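PDB 1QB8: adenine phosphoribosyltransferase from Leishmania donovani, which probably catalyses the transfer of phosphoribose from 5-phospho-alpha-D-ribose 1-diphosphate to adenine, giving AMP and diphosphate in the purine salvage pathway. Local coordinates for residues L76-R81 / V141-D146; V147-G152 / P178-A183. All coordinates share one frame; numbering follows the deposited sequence.

Contact 1: residues L76-R81 / V141-D146; sequences LGFDAR and VVLIDD. With AMP (adenosine monophosphate), chain C.
Arg-81 and Asp-146 form a salt bridge, with Arg-81 NE 2.9 Å from Asp-146 OD1. The guanidinium and carboxylate planes are 53° apart, so the two groups are not paired flat. Both also reach the ribose of AMP. Arg-81 NH1 donates to AMP O2' at 2.7 Å, while the NE bond to the same hydroxyl is weak. Asp-146 OD2 lies 2.9 Å from AMP O2', so the hydroxyl sits between the guanidinium of Arg-81 and the carboxylate of Asp-146. A bend at chi3 of Arg-81 (-81°) turns its guanidinium toward the nucleotide.

Asp-145 lies beside the other ribose hydroxyl. Its OD1 is modelled 2.4 Å from AMP O3', doubtfully short, so the nature of the pairing is left open. Its side chain lies near the bound magnesium. Asp-145 OD2 takes the backbone N-H of Asp-146 from above the carboxylate plane, which ties the two acids together.

Behind this ligand-binding end, the strands run parallel. Leu-76 N donates to Val-142 O at 2.7 Å, Ile-144 N to Leu-76 O, and Phe-78 N to Ile-144 O. Phe-78 CG lies anti to its carbonyl carbon (chi1 -57°), which lays one ring face over Ile-144 O, offset toward the rim. The ring edge meets Leu-143 CD2 at CZ, 3.9 Å away, and Asp-145 OD1 at CD2. Farther back, Leu-76 CB packs on Val-141 CG1 at 3.6 Å.

The pair lies within the parallel part of the sheet in the type I phosphoribosyltransferase fold. Strand 97-100 flanks 74-78, and strand 167-173 flanks 140-145. Helix 152-163 covers the face bearing Phe-78 and Leu-143, where Thr-153 and Leu-158 touch them.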
loop_
_atom_site.group_PDB
_atom_site.type_symbol
_atom_site.label_atom_id
_atom_site.label_comp_id
_atom_site.label_asym_id
_atom_site.label_seq_id
_atom_site.Cartn_x
_atom_site.Cartn_y
_atom_site.Cartn_z
ATOM N N LEU A 76 -11.925 2.366 1.890
ATOM C CA LEU A 76 -11.497 2.131 0.513
ATOM C C LEU A 76 -10.258 2.982 0.231
ATOM O O LEU A 76 -10.356 4.204 0.121
ATOM C CB LEU A 76 -12.614 2.496 -0.465
ATOM C CG LEU A 76 -12.271 2.476 -1.959
ATOM C CD1 LEU A 76 -12.033 1.046 -2.414
ATOM C CD2 LEU A 76 -13.402 3.104 -2.756
ATOM N N GLY A 77 -9.101 2.333 0.118
ATOM C CA GLY A 77 -7.862 3.047 -0.135
ATOM C C GLY A 77 -7.465 2.997 -1.591
ATOM O O GLY A 77 -7.665 1.986 -2.260
ATOM N N PHE A 78 -6.858 4.081 -2.064
ATOM C CA PHE A 78 -6.444 4.203 -3.455
ATOM C C PHE A 78 -5.025 3.673 -3.694
ATOM O O PHE A 78 -4.112 3.937 -2.913
ATOM C CB PHE A 78 -6.539 5.675 -3.901
ATOM C CG PHE A 78 -7.922 6.295 -3.745
ATOM C CD1 PHE A 78 -9.026 5.533 -3.360
ATOM C CD2 PHE A 78 -8.109 7.656 -3.988
ATOM C CE1 PHE A 78 -10.288 6.115 -3.221
ATOM C CE2 PHE A 78 -9.364 8.249 -3.855
ATOM C CZ PHE A 78 -10.457 7.477 -3.469
ATOM N N ASP A 79 -4.859 2.922 -4.781
ATOM C CA ASP A 79 -3.573 2.337 -5.181
ATOM C C ASP A 79 -2.603 3.467 -5.583
ATOM O O ASP A 79 -2.931 4.267 -6.453
ATOM C CB ASP A 79 -3.834 1.409 -6.382
ATOM C CG ASP A 79 -2.641 0.534 -6.755
ATOM O OD1 ASP A 79 -1.521 0.745 -6.264
ATOM O OD2 ASP A 79 -2.833 -0.388 -7.568
ATOM N N ALA A 80 -1.430 3.568 -4.954
ATOM C CA ALA A 80 -0.942 2.648 -3.930
ATOM C C ALA A 80 -0.744 3.343 -2.585
ATOM O O ALA A 80 -0.658 2.689 -1.551
ATOM C CB ALA A 80 0.396 2.056 -4.375
ATOM N N ARG A 81 -0.655 4.666 -2.595
ATOM C CA ARG A 81 -0.394 5.388 -1.364
ATOM C C ARG A 81 -1.504 5.355 -0.329
ATOM O O ARG A 81 -1.250 5.528 0.865
ATOM C CB ARG A 81 0.129 6.785 -1.682
ATOM C CG ARG A 81 1.394 6.692 -2.538
ATOM C CD ARG A 81 2.156 7.982 -2.612
ATOM N NE ARG A 81 1.608 8.924 -3.580
ATOM C CZ ARG A 81 2.188 9.177 -4.744
ATOM N NH1 ARG A 81 1.666 10.044 -5.593
ATOM N NH2 ARG A 81 3.291 8.528 -5.062
ATOM N N VAL A 141 -18.737 3.941 3.424
ATOM C CA VAL A 141 -17.330 3.896 3.070
ATOM C C VAL A 141 -16.516 5.162 3.234
ATOM O O VAL A 141 -16.907 6.239 2.770
ATOM C CB VAL A 141 -17.185 3.465 1.589
ATOM C CG1 VAL A 141 -15.739 3.114 1.264
ATOM C CG2 VAL A 141 -18.113 2.301 1.280
ATOM N N VAL A 142 -15.349 5.001 3.850
ATOM C CA VAL A 142 -14.403 6.088 4.024
ATOM C C VAL A 142 -13.369 5.910 2.902
ATOM O O VAL A 142 -12.792 4.827 2.752
ATOM C CB VAL A 142 -13.690 6.005 5.380
ATOM C CG1 VAL A 142 -12.601 7.072 5.481
ATOM C CG2 VAL A 142 -14.687 6.180 6.501
ATOM N N LEU A 143 -13.198 6.937 2.072
ATOM C CA LEU A 143 -12.225 6.896 0.978
ATOM C C LEU A 143 -10.931 7.524 1.489
ATOM O O LEU A 143 -10.976 8.559 2.165
ATOM C CB LEU A 143 -12.735 7.690 -0.232
ATOM C CG LEU A 143 -13.722 7.042 -1.207
ATOM C CD1 LEU A 143 -14.915 6.497 -0.469
ATOM C CD2 LEU A 143 -14.159 8.061 -2.227
ATOM N N ILE A 144 -9.784 6.927 1.151
ATOM C CA ILE A 144 -8.501 7.452 1.619
ATOM C C ILE A 144 -7.342 7.355 0.626
ATOM O O ILE A 144 -7.202 6.370 -0.091
ATOM C CB ILE A 144 -8.090 6.797 2.974
ATOM C CG1 ILE A 144 -6.920 7.555 3.606
ATOM C CG2 ILE A 144 -7.718 5.349 2.777
ATOM C CD1 ILE A 144 -6.603 7.126 5.034
ATOM N N ASP A 145 -6.521 8.404 0.602
ATOM C CA ASP A 145 -5.341 8.497 -0.257
ATOM C C ASP A 145 -4.404 9.494 0.428
ATOM O O ASP A 145 -4.818 10.176 1.371
ATOM C CB ASP A 145 -5.731 9.019 -1.639
ATOM C CG ASP A 145 -4.700 8.687 -2.707
ATOM O OD1 ASP A 145 -4.962 8.995 -3.880
ATOM O OD2 ASP A 145 -3.648 8.091 -2.397
ATOM N N ASP A 146 -3.155 9.593 -0.029
ATOM C CA ASP A 146 -2.223 10.525 0.603
ATOM C C ASP A 146 -2.404 11.990 0.207
ATOM O O ASP A 146 -2.520 12.853 1.074
ATOM C CB ASP A 146 -0.762 10.085 0.421
ATOM C CG ASP A 146 -0.266 10.237 -1.005
ATOM O OD1 ASP A 146 0.948 10.501 -1.176
ATOM O OD2 ASP A 146 -1.073 10.080 -1.948
HETATM P P AMP C . -5.503 13.472 -8.281
HETATM O O1P AMP C . -6.272 12.389 -8.939
HETATM O O2P AMP C . -6.086 14.136 -7.098
HETATM O O3P AMP C . -5.121 14.574 -9.369
HETATM O "O5'" AMP C . -4.134 12.946 -7.894
HETATM C "C5'" AMP C . -3.697 11.527 -8.232
HETATM C "C4'" AMP C . -2.619 11.018 -7.288
HETATM O "O4'" AMP C . -1.379 11.571 -7.723
HETATM C "C3'" AMP C . -2.813 11.446 -5.807
HETATM O "O3'" AMP C . -3.298 10.411 -4.979
HETATM C "C2'" AMP C . -1.460 11.786 -5.268
HETATM O "O2'" AMP C . -0.865 10.568 -4.828
HETATM C "C1'" AMP C . -0.874 12.247 -6.606
HETATM N N9 AMP C . -0.245 13.531 -6.749
HETATM C C8 AMP C . -0.723 14.640 -7.386
HETATM N N7 AMP C . -0.054 15.713 -7.079
HETATM C C5 AMP C . 0.937 15.324 -6.184
HETATM C C6 AMP C . 1.966 15.997 -5.496
HETATM N N6 AMP C . 2.176 17.325 -5.620
HETATM N N1 AMP C . 2.750 15.236 -4.687
HETATM C C2 AMP C . 2.535 13.930 -4.571
HETATM N N3 AMP C . 1.602 13.169 -5.161
HETATM C C4 AMP C . 0.804 13.924 -5.981
#

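Contact 2: residues V147-G152 / P178-A183. With AMP (adenosine monophosphate), chain C.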
loop_
_atom_site.group_PDB
_atom_site.type_symbol
_atom_site.label_atom_id
_atom_site.label_comp_id
_atom_site.label_asym_id
_atom_site.label_seq_id
_atom_site.Cartn_x
_atom_site.Cartn_y
_atom_site.Cartn_z
ATOM N N VAL A 147 -2.491 12.261 -1.094
ATOM C CA VAL A 147 -2.633 13.632 -1.579
ATOM C C VAL A 147 -3.855 13.852 -2.461
ATOM O O VAL A 147 -4.112 13.081 -3.389
ATOM C CB VAL A 147 -1.386 14.074 -2.396
ATOM C CG1 VAL A 147 -1.566 15.493 -2.908
ATOM C CG2 VAL A 147 -0.124 13.992 -1.546
ATOM N N LEU A 148 -4.634 14.882 -2.135
ATOM C CA LEU A 148 -5.799 15.240 -2.945
ATOM C C LEU A 148 -5.304 16.397 -3.811
ATOM O O LEU A 148 -4.952 17.455 -3.290
ATOM C CB LEU A 148 -6.978 15.712 -2.083
ATOM C CG LEU A 148 -8.225 16.181 -2.859
ATOM C CD1 LEU A 148 -8.965 14.992 -3.446
ATOM C CD2 LEU A 148 -9.151 16.978 -1.960
ATOM N N ALA A 149 -5.216 16.162 -5.118
ATOM C CA ALA A 149 -4.749 17.176 -6.061
ATOM C C ALA A 149 -5.883 17.656 -6.974
ATOM O O ALA A 149 -6.616 18.571 -6.613
ATOM C CB ALA A 149 -3.580 16.630 -6.875
ATOM N N THR A 150 -6.043 17.040 -8.143
ATOM C CA THR A 150 -7.113 17.431 -9.063
ATOM C C THR A 150 -8.438 16.754 -8.708
ATOM O O THR A 150 -9.501 17.187 -9.160
ATOM C CB THR A 150 -6.781 17.098 -10.538
ATOM O OG1 THR A 150 -6.812 15.677 -10.734
ATOM C CG2 THR A 150 -5.408 17.637 -10.916
ATOM N N GLY A 151 -8.365 15.669 -7.937
ATOM C CA GLY A 151 -9.570 14.957 -7.531
ATOM C C GLY A 151 -10.068 13.874 -8.468
ATOM O O GLY A 151 -11.109 13.269 -8.208
ATOM N N GLY A 152 -9.323 13.613 -9.541
ATOM C CA GLY A 152 -9.718 12.596 -10.504
ATOM C C GLY A 152 -9.876 11.216 -9.898
ATOM O O GLY A 152 -10.805 10.485 -10.237
ATOM N N PRO A 178 -5.277 22.764 -2.227
ATOM C CA PRO A 178 -6.433 23.650 -2.436
ATOM C C PRO A 178 -6.438 24.515 -3.704
ATOM O O PRO A 178 -7.502 24.931 -4.171
ATOM C CB PRO A 178 -6.454 24.488 -1.155
ATOM C CG PRO A 178 -5.024 24.478 -0.713
ATOM C CD PRO A 178 -4.640 23.054 -0.931
ATOM N N PHE A 179 -5.260 24.748 -4.279
ATOM C CA PHE A 179 -5.144 25.542 -5.497
ATOM C C PHE A 179 -5.784 24.845 -6.692
ATOM O O PHE A 179 -6.288 25.502 -7.594
ATOM C CB PHE A 179 -3.674 25.827 -5.805
ATOM C CG PHE A 179 -3.453 26.591 -7.087
ATOM C CD1 PHE A 179 -3.801 27.939 -7.182
ATOM C CD2 PHE A 179 -2.869 25.966 -8.192
ATOM C CE1 PHE A 179 -3.567 28.655 -8.354
ATOM C CE2 PHE A 179 -2.630 26.670 -9.371
ATOM C CZ PHE A 179 -2.978 28.020 -9.453
ATOM N N LEU A 180 -5.740 23.516 -6.709
ATOM C CA LEU A 180 -6.318 22.743 -7.806
ATOM C C LEU A 180 -7.843 22.560 -7.710
ATOM O O LEU A 180 -8.460 21.927 -8.572
ATOM C CB LEU A 180 -5.593 21.404 -7.932
ATOM C CG LEU A 180 -4.113 21.536 -8.331
ATOM C CD1 LEU A 180 -3.356 20.236 -8.064
ATOM C CD2 LEU A 180 -4.005 21.939 -9.799
ATOM N N LYS A 181 -8.432 23.120 -6.654
ATOM C CA LYS A 181 -9.877 23.109 -6.402
ATOM C C LYS A 181 -10.690 21.828 -6.609
ATOM O O LYS A 181 -11.820 21.878 -7.096
ATOM C CB LYS A 181 -10.527 24.280 -7.144
ATOM C CG LYS A 181 -10.850 25.458 -6.235
ATOM C CD LYS A 181 -10.662 26.800 -6.922
ATOM C CE LYS A 181 -9.191 27.180 -6.957
ATOM N NZ LYS A 181 -8.950 28.524 -7.557
ATOM N N ALA A 182 -10.145 20.701 -6.154
ATOM C CA ALA A 182 -10.793 19.394 -6.268
ATOM C C ALA A 182 -12.169 19.340 -5.606
ATOM O O ALA A 182 -13.141 18.911 -6.231
ATOM C CB ALA A 182 -9.896 18.316 -5.684
ATOM N N ALA A 183 -12.244 19.746 -4.338
ATOM C CA ALA A 183 -13.513 19.738 -3.606
ATOM C C ALA A 183 -14.550 20.600 -4.321
ATOM O O ALA A 183 -15.678 20.164 -4.528
ATOM C CB ALA A 183 -13.316 20.221 -2.168
HETATM P P AMP C . -5.503 13.472 -8.281
HETATM O O1P AMP C . -6.272 12.389 -8.939
HETATM O O2P AMP C . -6.086 14.136 -7.098
HETATM O O3P AMP C . -5.121 14.574 -9.369
HETATM O "O5'" AMP C . -4.134 12.946 -7.894
HETATM C "C5'" AMP C . -3.697 11.527 -8.232
HETATM C "C4'" AMP C . -2.619 11.018 -7.288
HETATM O "O4'" AMP C . -1.379 11.571 -7.723
HETATM C "C3'" AMP C . -2.813 11.446 -5.807
HETATM O "O3'" AMP C . -3.298 10.411 -4.979
HETATM C "C2'" AMP C . -1.460 11.786 -5.268
HETATM O "O2'" AMP C . -0.865 10.568 -4.828
HETATM C "C1'" AMP C . -0.874 12.247 -6.606
HETATM N N9 AMP C . -0.245 13.531 -6.749
HETATM C C8 AMP C . -0.723 14.640 -7.386
HETATM N N7 AMP C . -0.054 15.713 -7.079
HETATM C C5 AMP C . 0.937 15.324 -6.184
HETATM C C6 AMP C . 1.966 15.997 -5.496
HETATM N N6 AMP C . 2.176 17.325 -5.620
HETATM N N1 AMP C . 2.750 15.236 -4.687
HETATM C C2 AMP C . 2.535 13.930 -4.571
HETATM N N3 AMP C . 1.602 13.169 -5.161
HETATM C C4 AMP C . 0.804 13.924 -5.981
HETATM O O HOH W 1 -7.399 20.320 -4.744
#
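Ala-182 presses its CB against the phosphate loop, 3.4 Å from Ala-149 O and 3.7 Å from Thr-150 O. Leu-148 reaches the same methyl with its branch point, CG lying 3.9 Å from Ala-182 CB. Its CG is anti to the backbone N (chi1 177°), which carries the branched end toward Ala-182. Leu-180 packs beside it. Leu-180 CB lies against Ala-149 O, and its CD1 touches Ala-149 CB at 3.8 Å.

No direct hydrogen bond joins the two segments. A water bridges them instead. It donates to Ala-149 O at 2.7 Å and accepts from Ala-182 N, in the first turn of helix 182-192. Lys-181 is the N-cap of that helix.

Away from Ala-182, the loop wraps the AMP phosphate. The backbone N-H groups of Ala-149 and Gly-151 both donate to AMP O2P, the latter at 2.9 Å. Thr-150 N donates to AMP O3P. Thr-150 OG1 also donates to that oxygen, though the modelled distance is doubtfully short. Gly-151 has a positive phi of 88°, and it is the N-cap of helix 152-163. Its CA is 4.8 Å from Ala-182 CA, the closest such pair here.

Leu-148 also hydrogen-bonds through its backbone to Leu-175 and Ile-177, which fixes the start of the loop. This is the phosphate-binding loop of the type I phosphoribosyltransferases. From this loop, three backbone N-H groups and the Thr-150 hydroxyl meet the phosphate, and none belongs to a charged side chain. Thr-153 OG1 bonds to AMP too. The adjacent helix N-terminus probably adds to the attraction for the anion.

Contacts 1 and 2 adjoin in the sequence: residues 141-146 of contact 1 lead directly into 147-152 of contact 2, with a corner at Asp-146. Their centres are 15 Å apart, and AMP spans the gap. Contact 1 meets the ribose side, and contact 2 the phosphate. Between them Val-147 packs on the nucleotide, with its CB 3.7 Å from AMP C2' and its CG1 4.1 Å from AMP C5 of the base. One continuous chain therefore follows the nucleotide from sugar to phosphate. The magnesium ion belongs to the contact 1 end, about 9 Å from the side chain of Ala-149 in contact 2.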